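Local structure of oxygen-independent coproporphyrinogen III oxidase (Escherichia coli, 1OLT) at residues A[51-56]-A[103-108]; A[294-299]-A[313-318]. The protein catalyses the anaerobic oxidative decarboxylation of two propionate groups of coproporphyrinogen III to vinyl groups, yielding protoporphyrinogen IX in heme biosynthesis with S-adenosylmethionine and a [4Fe-4S] cluster. All blocks are in the same frame, centred on the assembly; numbering follows the deposited sequence.

Contact 1: residues A[51-56]-A[103-108]; sequences RPLSLY and RHVSQL. With SAM (S-adenosylmethionine), chain D.
Arg51 O is gripped by two donors just ahead of a pair of parallel strands: Arg103 NH1, in the conformer given, bonds Arg51 O at 3.1 Å (N-H...O 147°) from 43° above the carbonyl plane, and a water donates to the same oxygen. That water accepts from His104 N, bridging the two segments before the sheet begins. Arg103 NH1 also forms a salt bridge with Asp320 OD2, at the start of the strand on the far flank of 53-62.

The strands are neighbours in the radical SAM core, where helix 80-96 lies on the connection between them, a beta-alpha-beta arrangement. A beta bulge interrupts them: Leu53 pairs with Val105 but Ser54 with Gln107, leaving Ser106 as the extra residue. Ser106 N bonds Leu53 O at 2.9 Å, and Val105 CA adds a CA-H...O contact to that oxygen. Around the bulge the bonding is regular, with Leu53 N on His104 O at 3.0 Å and Leu55 N on Gln107 O at 2.8 Å.

Leu53, Val105, Leu55 and Leu108 share one face. The CD2 methyl of Leu53 meets Val105 CG2 at 4.0 Å. Val105 CG1 touches Leu55 CG, and both valine methyls touch Leu55 CD1, the two side chains crossing at about a right angle; Leu108 CD1 rests on Leu55 CB at 3.8 Å. On the other face, in the Gln107 conformer given, NE2 bonds Ser54 OG at 2.6 Å, a length too short to be trusted exactly; Ser54 OG lies 20° out of the amide plane.

At the far end Tyr56, whose OH bonds to His58 ND1, enters the cofactor pocket: adenine atom C5 of S-adenosylmethionine lies over the centre of its ring, 3.5 Å above the plane.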
ATOM      1  N   ARG A  51     -11.140 -16.954  10.007  1.00 19.51           N
ATOM      2  CA  ARG A  51     -10.035 -16.237   9.496  1.00 19.13           C
ATOM      3  C   ARG A  51      -9.761 -14.966  10.351  1.00 17.53           C
ATOM      4  O   ARG A  51     -10.682 -14.297  10.828  1.00 16.13           O
ATOM      5  CB  ARG A  51     -10.321 -15.845   8.066  1.00 19.80           C
ATOM      6  CG  ARG A  51      -9.120 -15.500   7.260  1.00 23.29           C
ATOM      7  CD  ARG A  51      -9.394 -15.473   5.739  1.00 23.76           C
ATOM      8  NE  ARG A  51      -9.276 -16.816   5.198  1.00 22.60           N
ATOM      9  CZ  ARG A  51      -9.063 -17.095   3.906  1.00 25.33           C
ATOM     10  NH1 ARG A  51      -8.976 -16.135   2.981  1.00 25.12           N
ATOM     11  NH2 ARG A  51      -8.941 -18.356   3.527  1.00 27.78           N
ATOM     12  N   PRO A  52      -8.510 -14.734  10.643  1.00 15.07           N
ATOM     13  CA  PRO A  52      -8.148 -13.495  11.302  1.00 14.40           C
ATOM     14  C   PRO A  52      -8.704 -12.262  10.505  1.00 14.28           C
ATOM     15  O   PRO A  52      -8.874 -12.302   9.287  1.00 12.72           O
ATOM     16  CB  PRO A  52      -6.626 -13.512  11.260  1.00 14.15           C
ATOM     17  CG  PRO A  52      -6.189 -14.933  11.028  1.00 15.35           C
ATOM     18  CD  PRO A  52      -7.347 -15.636  10.390  1.00 15.47           C
ATOM     19  N   LEU A  53      -8.972 -11.181  11.219  1.00 13.65           N
ATOM     20  CA  LEU A  53      -9.503  -9.975  10.642  1.00 12.95           C
ATOM     21  C   LEU A  53      -8.456  -8.885  10.728  1.00 12.77           C
ATOM     22  O   LEU A  53      -7.861  -8.654  11.758  1.00 12.40           O
ATOM     23  CB  LEU A  53     -10.805  -9.567  11.389  1.00 12.89           C
ATOM     24  CG  LEU A  53     -11.664  -8.444  10.810  1.00 14.09           C
ATOM     25  CD1 LEU A  53     -12.103  -8.676   9.419  1.00 14.62           C
ATOM     26  CD2 LEU A  53     -12.935  -8.150  11.708  1.00 17.42           C
ATOM     27  N   SER A  54      -8.279  -8.204   9.620  1.00 13.06           N
ATOM     28  CA  SER A  54      -7.524  -6.976   9.484  1.00 13.33           C
ATOM     29  C   SER A  54      -8.493  -5.811   9.202  1.00 12.33           C
ATOM     30  O   SER A  54      -9.463  -5.985   8.494  1.00 12.99           O
ATOM     31  CB  SER A  54      -6.536  -7.153   8.305  1.00 13.86           C
ATOM     32  OG  SER A  54      -5.813  -5.918   8.119  1.00 19.06           O
ATOM     33  N   LEU A  55      -8.235  -4.652   9.770  1.00 11.35           N
ATOM     34  CA  LEU A  55      -9.077  -3.501   9.624  1.00 11.59           C
ATOM     35  C   LEU A  55      -8.302  -2.394   8.947  1.00 10.84           C
ATOM     36  O   LEU A  55      -7.189  -2.150   9.281  1.00 10.61           O
ATOM     37  CB  LEU A  55      -9.574  -3.022  11.001  1.00 10.52           C
ATOM     38  CG  LEU A  55     -10.357  -4.015  11.810  1.00 11.91           C
ATOM     39  CD1 LEU A  55     -10.753  -3.357  13.105  1.00 13.42           C
ATOM     40  CD2 LEU A  55     -11.519  -4.495  11.095  1.00 10.41           C
ATOM     41  N   TYR A  56      -8.929  -1.729   7.991  1.00 12.06           N
ATOM     42  CA  TYR A  56      -8.395  -0.518   7.357  1.00 11.57           C
ATOM     43  C   TYR A  56      -9.422   0.615   7.557  1.00 12.27           C
ATOM     44  O   TYR A  56     -10.592   0.404   7.313  1.00 12.16           O
ATOM     45  CB  TYR A  56      -8.151  -0.722   5.846  1.00 12.23           C
ATOM     46  CG  TYR A  56      -7.720   0.550   5.218  1.00 10.71           C
ATOM     47  CD1 TYR A  56      -6.423   1.000   5.352  1.00 16.45           C
ATOM     48  CD2 TYR A  56      -8.633   1.365   4.536  1.00 13.66           C
ATOM     49  CE1 TYR A  56      -6.051   2.288   4.820  1.00 14.35           C
ATOM     50  CE2 TYR A  56      -8.247   2.606   3.973  1.00 12.38           C
ATOM     51  CZ  TYR A  56      -6.974   3.048   4.130  1.00 13.02           C
ATOM     52  OH  TYR A  56      -6.594   4.279   3.661  1.00 12.27           O
ATOM     53  N   ARG A 103     -14.746 -12.680  15.404  0.50 17.52           N
ATOM     54  CA  ARG A 103     -13.420 -12.565  14.830  0.50 17.04           C
ATOM     55  C   ARG A 103     -12.456 -12.000  15.836  0.50 16.77           C
ATOM     56  O   ARG A 103     -12.861 -11.398  16.843  0.50 17.13           O
ATOM     57  CB  ARG A 103     -13.449 -11.672  13.592  0.50 17.28           C
ATOM     58  CG  ARG A 103     -14.436 -12.125  12.523  0.50 19.02           C
ATOM     59  CD  ARG A 103     -14.048 -13.348  11.739  0.50 19.15           C
ATOM     60  NE  ARG A 103     -14.798 -13.333  10.480  0.50 19.85           N
ATOM     61  CZ  ARG A 103     -14.272 -13.230   9.270  0.50 20.56           C
ATOM     62  NH1 ARG A 103     -12.951 -13.200   9.095  0.50 20.04           N
ATOM     63  NH2 ARG A 103     -15.086 -13.196   8.219  0.50 21.90           N
ATOM     64  N   HIS A 104     -11.170 -12.169  15.509  1.00 16.28           N
ATOM     65  CA  HIS A 104     -10.062 -11.640  16.261  1.00 16.43           C
ATOM     66  C   HIS A 104      -9.241 -10.804  15.306  1.00 15.33           C
ATOM     67  O   HIS A 104      -8.896 -11.286  14.233  1.00 13.60           O
ATOM     68  CB  HIS A 104      -9.259 -12.806  16.811  1.00 17.23           C
ATOM     69  CG  HIS A 104     -10.046 -13.629  17.782  1.00 20.99           C
ATOM     70  ND1 HIS A 104      -9.948 -13.463  19.146  1.00 24.28           N
ATOM     71  CD2 HIS A 104     -11.016 -14.561  17.583  1.00 25.66           C
ATOM     72  CE1 HIS A 104     -10.772 -14.305  19.750  1.00 25.79           C
ATOM     73  NE2 HIS A 104     -11.448 -14.967  18.826  1.00 26.26           N
ATOM     74  N   VAL A 105      -8.963  -9.562  15.706  1.00 13.47           N
ATOM     75  CA  VAL A 105      -8.320  -8.584  14.856  1.00 13.64           C
ATOM     76  C   VAL A 105      -6.811  -8.675  15.104  1.00 13.47           C
ATOM     77  O   VAL A 105      -6.362  -8.547  16.223  1.00 13.04           O
ATOM     78  CB  VAL A 105      -8.854  -7.196  15.106  1.00 13.21           C
ATOM     79  CG1 VAL A 105      -8.053  -6.232  14.368  1.00 14.01           C
ATOM     80  CG2 VAL A 105     -10.348  -7.151  14.650  1.00 12.05           C
ATOM     81  N   SER A 106      -6.054  -8.963  14.050  1.00 13.64           N
ATOM     82  CA  SER A 106      -4.615  -9.072  14.111  1.00 13.47           C
ATOM     83  C   SER A 106      -3.915  -7.832  13.566  1.00 14.10           C
ATOM     84  O   SER A 106      -2.698  -7.647  13.750  1.00 12.69           O
ATOM     85  CB  SER A 106      -4.162 -10.320  13.312  1.00 13.94           C
ATOM     86  OG  SER A 106      -4.542 -10.184  11.940  1.00 13.46           O
ATOM     87  N   GLN A 107      -4.688  -6.959  12.942  0.70 14.71           N
ATOM     88  CA  GLN A 107      -4.121  -5.828  12.186  0.70 15.65           C
ATOM     89  C   GLN A 107      -5.089  -4.638  12.051  0.70 14.65           C
ATOM     90  O   GLN A 107      -6.248  -4.857  11.707  0.70 14.11           O
ATOM     91  CB  GLN A 107      -3.812  -6.347  10.817  0.70 15.97           C
ATOM     92  CG  GLN A 107      -2.855  -5.559  10.023  0.70 20.90           C
ATOM     93  CD  GLN A 107      -2.390  -6.346   8.723  0.70 24.45           C
ATOM     94  OE1 GLN A 107      -1.296  -6.928   8.694  0.70 26.51           O
ATOM     95  NE2 GLN A 107      -3.248  -6.343   7.678  0.70 23.36           N
ATOM     96  N   LEU A 108      -4.606  -3.410  12.286  1.00 13.39           N
ATOM     97  CA  LEU A 108      -5.368  -2.198  12.015  1.00 13.76           C
ATOM     98  C   LEU A 108      -4.403  -1.196  11.421  1.00 13.48           C
ATOM     99  O   LEU A 108      -3.316  -0.991  11.960  1.00 14.09           O
ATOM    100  CB  LEU A 108      -5.940  -1.617  13.316  1.00 14.14           C
ATOM    101  CG  LEU A 108      -6.480  -0.186  13.288  1.00 14.68           C
ATOM    102  CD1 LEU A 108      -7.659  -0.110  12.390  1.00 13.56           C
ATOM    103  CD2 LEU A 108      -6.803   0.251  14.684  1.00 14.81           C
TER
HETATM  104  N   SAM D 502      -1.535   4.506  -3.725  0.50 41.71           N
HETATM  105  CA  SAM D 502      -0.244   5.219  -3.747  0.50 42.04           C
HETATM  106  C   SAM D 502       0.321   5.336  -5.177  0.50 42.53           C
HETATM  107  O   SAM D 502       0.586   6.424  -5.727  0.50 41.57           O
HETATM  108  OXT SAM D 502       0.542   4.346  -5.906  0.50 43.94           O
HETATM  109  CB  SAM D 502       0.764   4.533  -2.787  0.50 42.27           C
HETATM  110  CG  SAM D 502       0.420   4.616  -1.266  0.50 40.26           C
HETATM  111  SD  SAM D 502      -0.158   3.052  -0.525  0.50 38.02           S
HETATM  112  CE  SAM D 502       1.372   2.414   0.248  0.50 35.01           C
HETATM  113  C5' SAM D 502      -1.142   3.385   0.984  1.00 32.45           C
HETATM  114  C4' SAM D 502      -2.410   4.162   0.672  1.00 25.07           C
HETATM  115  O4' SAM D 502      -3.233   3.297  -0.095  1.00 21.03           O
HETATM  116  C3' SAM D 502      -3.251   4.534   1.898  1.00 21.84           C
HETATM  117  O3' SAM D 502      -2.709   5.648   2.585  1.00 20.80           O
HETATM  118  C2' SAM D 502      -4.590   4.711   1.239  1.00 17.43           C
HETATM  119  O2' SAM D 502      -4.618   5.917   0.524  1.00 16.27           O
HETATM  120  C1' SAM D 502      -4.613   3.540   0.240  1.00 19.93           C
HETATM  121  N9  SAM D 502      -5.164   2.325   0.815  1.00 17.77           N
HETATM  122  C8  SAM D 502      -4.521   1.399   1.558  1.00 19.91           C
HETATM  123  N7  SAM D 502      -5.434   0.413   1.920  1.00 18.36           N
HETATM  124  C5  SAM D 502      -6.599   0.722   1.414  1.00 18.31           C
HETATM  125  C6  SAM D 502      -7.822   0.114   1.474  1.00 19.98           C
HETATM  126  N6  SAM D 502      -8.037  -1.040   2.084  1.00 21.89           N
HETATM  127  N1  SAM D 502      -8.842   0.731   0.844  1.00 18.39           N
HETATM  128  C2  SAM D 502      -8.675   1.891   0.190  1.00 18.22           C
HETATM  129  N3  SAM D 502      -7.489   2.514   0.144  1.00 18.34           N
HETATM  130  C4  SAM D 502      -6.463   1.926   0.743  1.00 18.77           C
HETATM  131  O   HOH W   1     -10.733 -14.435  13.461  1.00 37.13           O

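Contact 2: residues A[294-299]-A[313-318]; sequences DDELAV and YTTQGD
Two flat groups are met face-on here: the peptide joining Tyr313 to Thr314 carries the CD2 methyl of Leu297 over one face, and the carboxylate of Glu296 carries the side chain of Thr315. The methyl, Leu297 CD2, stands 3.8 Å from Thr314 CA and, closing on backbone more than on side chains, no nearer than 4.3 Å to the side chain of Tyr313, at CB. Over the carboxylate, Thr315 CG2 sits almost directly above Glu296 CD at 4.0 Å. The hydroxyl Thr315 OG1 is poised over the same face, 3.9 Å from both Glu296 OE1 and OE2. OE2 itself forms salt bridges with Arg166 and Arg236. The phenol ring of Tyr313 leads off elsewhere, to a cation-pi contact with Arg308 and a hydrogen bond from its OH to Ile378 O.

The contact joins the first turn of helix 296-303 to strand 313-314 and the turn after it. Asp295 is the N-cap: its OD1 uses the anti lone pair to accept from Leu297 N at 2.8 Å, nearly straight at 168°. Arg236 also bridges to Asp295 OD1, tying cap and Glu296 together. On the other segment Thr314, whose side chain points away from the helix, forms an ST turn, its OG1 accepting from Gln316 N at 3.3 Å. Glu296 CG lies between backbone N and carbonyl carbon (chi1 63°), and the extended chain runs across Thr315 CG2 at about a right angle.

A water spans the remaining polar gap: it lies 2.7 Å from Glu296 OE2, probably donating, and hydrogen-bonds Thr315 OG1. Helix and turn are thus linked by methyl packing and a water bridge rather than by a direct polar bond, and the two arginines around Glu296 would probably stabilise its ionised form.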
ATOM      1  N   ASP A 294      17.031  -8.126   8.331  0.70 22.19           N
ATOM      2  CA  ASP A 294      16.405  -8.831   9.422  0.70 23.06           C
ATOM      3  C   ASP A 294      14.961  -8.407   9.691  0.70 22.41           C
ATOM      4  O   ASP A 294      14.319  -8.916  10.629  0.70 22.55           O
ATOM      5  CB  ASP A 294      17.230  -8.677  10.713  0.70 24.09           C
ATOM      6  CG  ASP A 294      17.518  -7.204  11.087  0.70 26.27           C
ATOM      7  OD1 ASP A 294      17.240  -6.286  10.260  0.70 22.72           O
ATOM      8  OD2 ASP A 294      18.067  -6.910  12.201  0.70 29.80           O
ATOM      9  N   ASP A 295      14.432  -7.545   8.836  1.00 21.53           N
ATOM     10  CA  ASP A 295      13.057  -7.062   8.956  1.00 20.98           C
ATOM     11  C   ASP A 295      12.193  -8.285   8.753  1.00 20.80           C
ATOM     12  O   ASP A 295      12.545  -9.175   7.952  1.00 20.70           O
ATOM     13  CB  ASP A 295      12.765  -6.033   7.862  1.00 21.34           C
ATOM     14  CG  ASP A 295      11.426  -5.333   8.058  1.00 21.14           C
ATOM     15  OD1 ASP A 295      10.381  -5.984   7.871  1.00 20.14           O
ATOM     16  OD2 ASP A 295      11.310  -4.158   8.385  1.00 21.83           O
ATOM     17  N   GLU A 296      11.095  -8.353   9.486  1.00 21.72           N
ATOM     18  CA  GLU A 296      10.112  -9.438   9.363  1.00 22.59           C
ATOM     19  C   GLU A 296       9.740  -9.684   7.872  1.00 22.09           C
ATOM     20  O   GLU A 296       9.556 -10.808   7.456  1.00 21.46           O
ATOM     21  CB  GLU A 296       8.863  -9.115  10.206  1.00 22.81           C
ATOM     22  CG  GLU A 296       8.148  -7.851   9.705  1.00 26.09           C
ATOM     23  CD  GLU A 296       6.787  -7.592  10.324  1.00 31.62           C
ATOM     24  OE1 GLU A 296       6.551  -8.154  11.447  1.00 31.50           O
ATOM     25  OE2 GLU A 296       5.945  -6.819   9.653  1.00 31.74           O
ATOM     26  N   LEU A 297       9.668  -8.611   7.079  1.00 22.51           N
ATOM     27  CA  LEU A 297       9.326  -8.713   5.652  1.00 22.39           C
ATOM     28  C   LEU A 297      10.421  -9.369   4.844  1.00 22.11           C
ATOM     29  O   LEU A 297      10.155 -10.218   3.986  1.00 22.26           O
ATOM     30  CB  LEU A 297       9.026  -7.332   5.073  1.00 22.49           C
ATOM     31  CG  LEU A 297       7.901  -6.535   5.708  1.00 22.45           C
ATOM     32  CD1 LEU A 297       7.812  -5.144   5.049  1.00 23.41           C
ATOM     33  CD2 LEU A 297       6.592  -7.261   5.573  1.00 23.45           C
ATOM     34  N   ALA A 298      11.654  -8.977   5.081  1.00 22.18           N
ATOM     35  CA  ALA A 298      12.788  -9.638   4.417  1.00 22.62           C
ATOM     36  C   ALA A 298      12.961 -11.112   4.831  1.00 23.24           C
ATOM     37  O   ALA A 298      13.352 -11.975   4.012  1.00 23.58           O
ATOM     38  CB  ALA A 298      14.096  -8.843   4.671  1.00 22.85           C
ATOM     39  N   VAL A 299      12.676 -11.412   6.094  1.00 24.53           N
ATOM     40  CA  VAL A 299      12.802 -12.785   6.594  1.00 25.87           C
ATOM     41  C   VAL A 299      11.752 -13.628   5.910  1.00 26.15           C
ATOM     42  O   VAL A 299      12.057 -14.702   5.390  1.00 27.57           O
ATOM     43  CB  VAL A 299      12.601 -12.853   8.126  1.00 26.11           C
ATOM     44  CG1 VAL A 299      12.487 -14.290   8.624  1.00 28.61           C
ATOM     45  CG2 VAL A 299      13.754 -12.128   8.842  1.00 26.89           C
ATOM     46  N   TYR A 313       3.243  -4.785   1.364  1.00 22.70           N
ATOM     47  CA  TYR A 313       3.748  -6.057   1.843  1.00 21.33           C
ATOM     48  C   TYR A 313       3.419  -6.294   3.325  1.00 21.46           C
ATOM     49  O   TYR A 313       3.357  -5.347   4.106  1.00 19.85           O
ATOM     50  CB  TYR A 313       5.239  -6.102   1.643  1.00 20.66           C
ATOM     51  CG  TYR A 313       5.674  -6.299   0.219  1.00 18.40           C
ATOM     52  CD1 TYR A 313       5.288  -7.414  -0.508  1.00 16.44           C
ATOM     53  CD2 TYR A 313       6.497  -5.395  -0.374  1.00 18.56           C
ATOM     54  CE1 TYR A 313       5.728  -7.604  -1.832  1.00 18.25           C
ATOM     55  CE2 TYR A 313       6.976  -5.592  -1.676  1.00 22.02           C
ATOM     56  CZ  TYR A 313       6.580  -6.697  -2.405  1.00 17.54           C
ATOM     57  OH  TYR A 313       7.057  -6.843  -3.700  1.00 20.55           O
ATOM     58  N   THR A 314       3.260  -7.559   3.688  1.00 22.19           N
ATOM     59  CA  THR A 314       2.895  -7.915   5.047  1.00 23.98           C
ATOM     60  C   THR A 314       3.190  -9.356   5.307  1.00 24.82           C
ATOM     61  O   THR A 314       3.129 -10.164   4.378  1.00 25.55           O
ATOM     62  CB  THR A 314       1.353  -7.644   5.325  1.00 24.13           C
ATOM     63  OG1 THR A 314       1.032  -7.957   6.689  1.00 23.65           O
ATOM     64  CG2 THR A 314       0.479  -8.614   4.536  1.00 25.41           C
ATOM     65  N   THR A 315       3.488  -9.696   6.568  1.00 25.58           N
ATOM     66  CA  THR A 315       3.632 -11.097   7.019  1.00 27.03           C
ATOM     67  C   THR A 315       2.309 -11.861   7.204  1.00 27.54           C
ATOM     68  O   THR A 315       2.298 -13.047   7.212  1.00 27.61           O
ATOM     69  CB  THR A 315       4.386 -11.156   8.383  1.00 27.34           C
ATOM     70  OG1 THR A 315       3.912 -10.102   9.254  1.00 28.09           O
ATOM     71  CG2 THR A 315       5.874 -10.844   8.178  1.00 28.01           C
ATOM     72  N   GLN A 316       1.219 -11.143   7.374  1.00 29.66           N
ATOM     73  CA  GLN A 316      -0.091 -11.728   7.682  1.00 30.80           C
ATOM     74  C   GLN A 316      -0.911 -12.012   6.417  1.00 31.13           C
ATOM     75  O   GLN A 316      -1.594 -11.099   5.857  1.00 31.68           O
ATOM     76  CB  GLN A 316      -0.856 -10.758   8.581  1.00 30.85           C
ATOM     77  CG  GLN A 316      -0.079 -10.418   9.883  1.00 32.87           C
ATOM     78  CD  GLN A 316      -0.928  -9.637  10.916  1.00 35.58           C
ATOM     79  OE1 GLN A 316      -2.189  -9.788  10.965  1.00 37.71           O
ATOM     80  NE2 GLN A 316      -0.257  -8.825  11.743  1.00 32.99           N
ATOM     81  N   GLY A 317      -0.846 -13.258   5.968  1.00 30.80           N
ATOM     82  CA  GLY A 317      -1.665 -13.721   4.860  1.00 30.72           C
ATOM     83  C   GLY A 317      -2.884 -14.475   5.351  1.00 30.26           C
ATOM     84  O   GLY A 317      -2.972 -14.873   6.517  1.00 31.38           O
ATOM     85  N   ASP A 318      -3.809 -14.724   4.432  1.00 29.22           N
ATOM     86  CA  ASP A 318      -5.093 -15.386   4.738  1.00 27.97           C
ATOM     87  C   ASP A 318      -5.809 -14.656   5.890  1.00 25.21           C
ATOM     88  O   ASP A 318      -6.228 -15.285   6.853  1.00 24.29           O
ATOM     89  CB  ASP A 318      -4.953 -16.915   5.050  1.00 28.77           C
ATOM     90  CG  ASP A 318      -4.724 -17.809   3.765  1.00 32.22           C
ATOM     91  OD1 ASP A 318      -4.921 -17.353   2.603  1.00 36.50           O
ATOM     92  OD2 ASP A 318      -4.323 -18.991   3.852  1.00 33.80           O
TER
HETATM   93  O   HOH W   2       3.608  -7.708   8.759  1.00 44.26           O

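From the N terminus, contact 1 comes first: the 46 residues between 51-56 and 103-108 form a long loop carrying the three cluster cysteines and helix 80-96, closed when strand 105-112 pairs with strand 53-62. Contact 2 closes a short loop of 13 residues holding the end of helix 296-303 and strand 307-308, which pairs antiparallel with 313-314. The two are in series, neither nested nor crossed. In space they meet: Ser106 OG bonds to Gln316 OE1, and Gln107 OE1 makes a weak bond to Thr314 OG1. Just past 313-318, strand 320-324 pairs with 53-62, tying the later region back to the radical SAM core sheet.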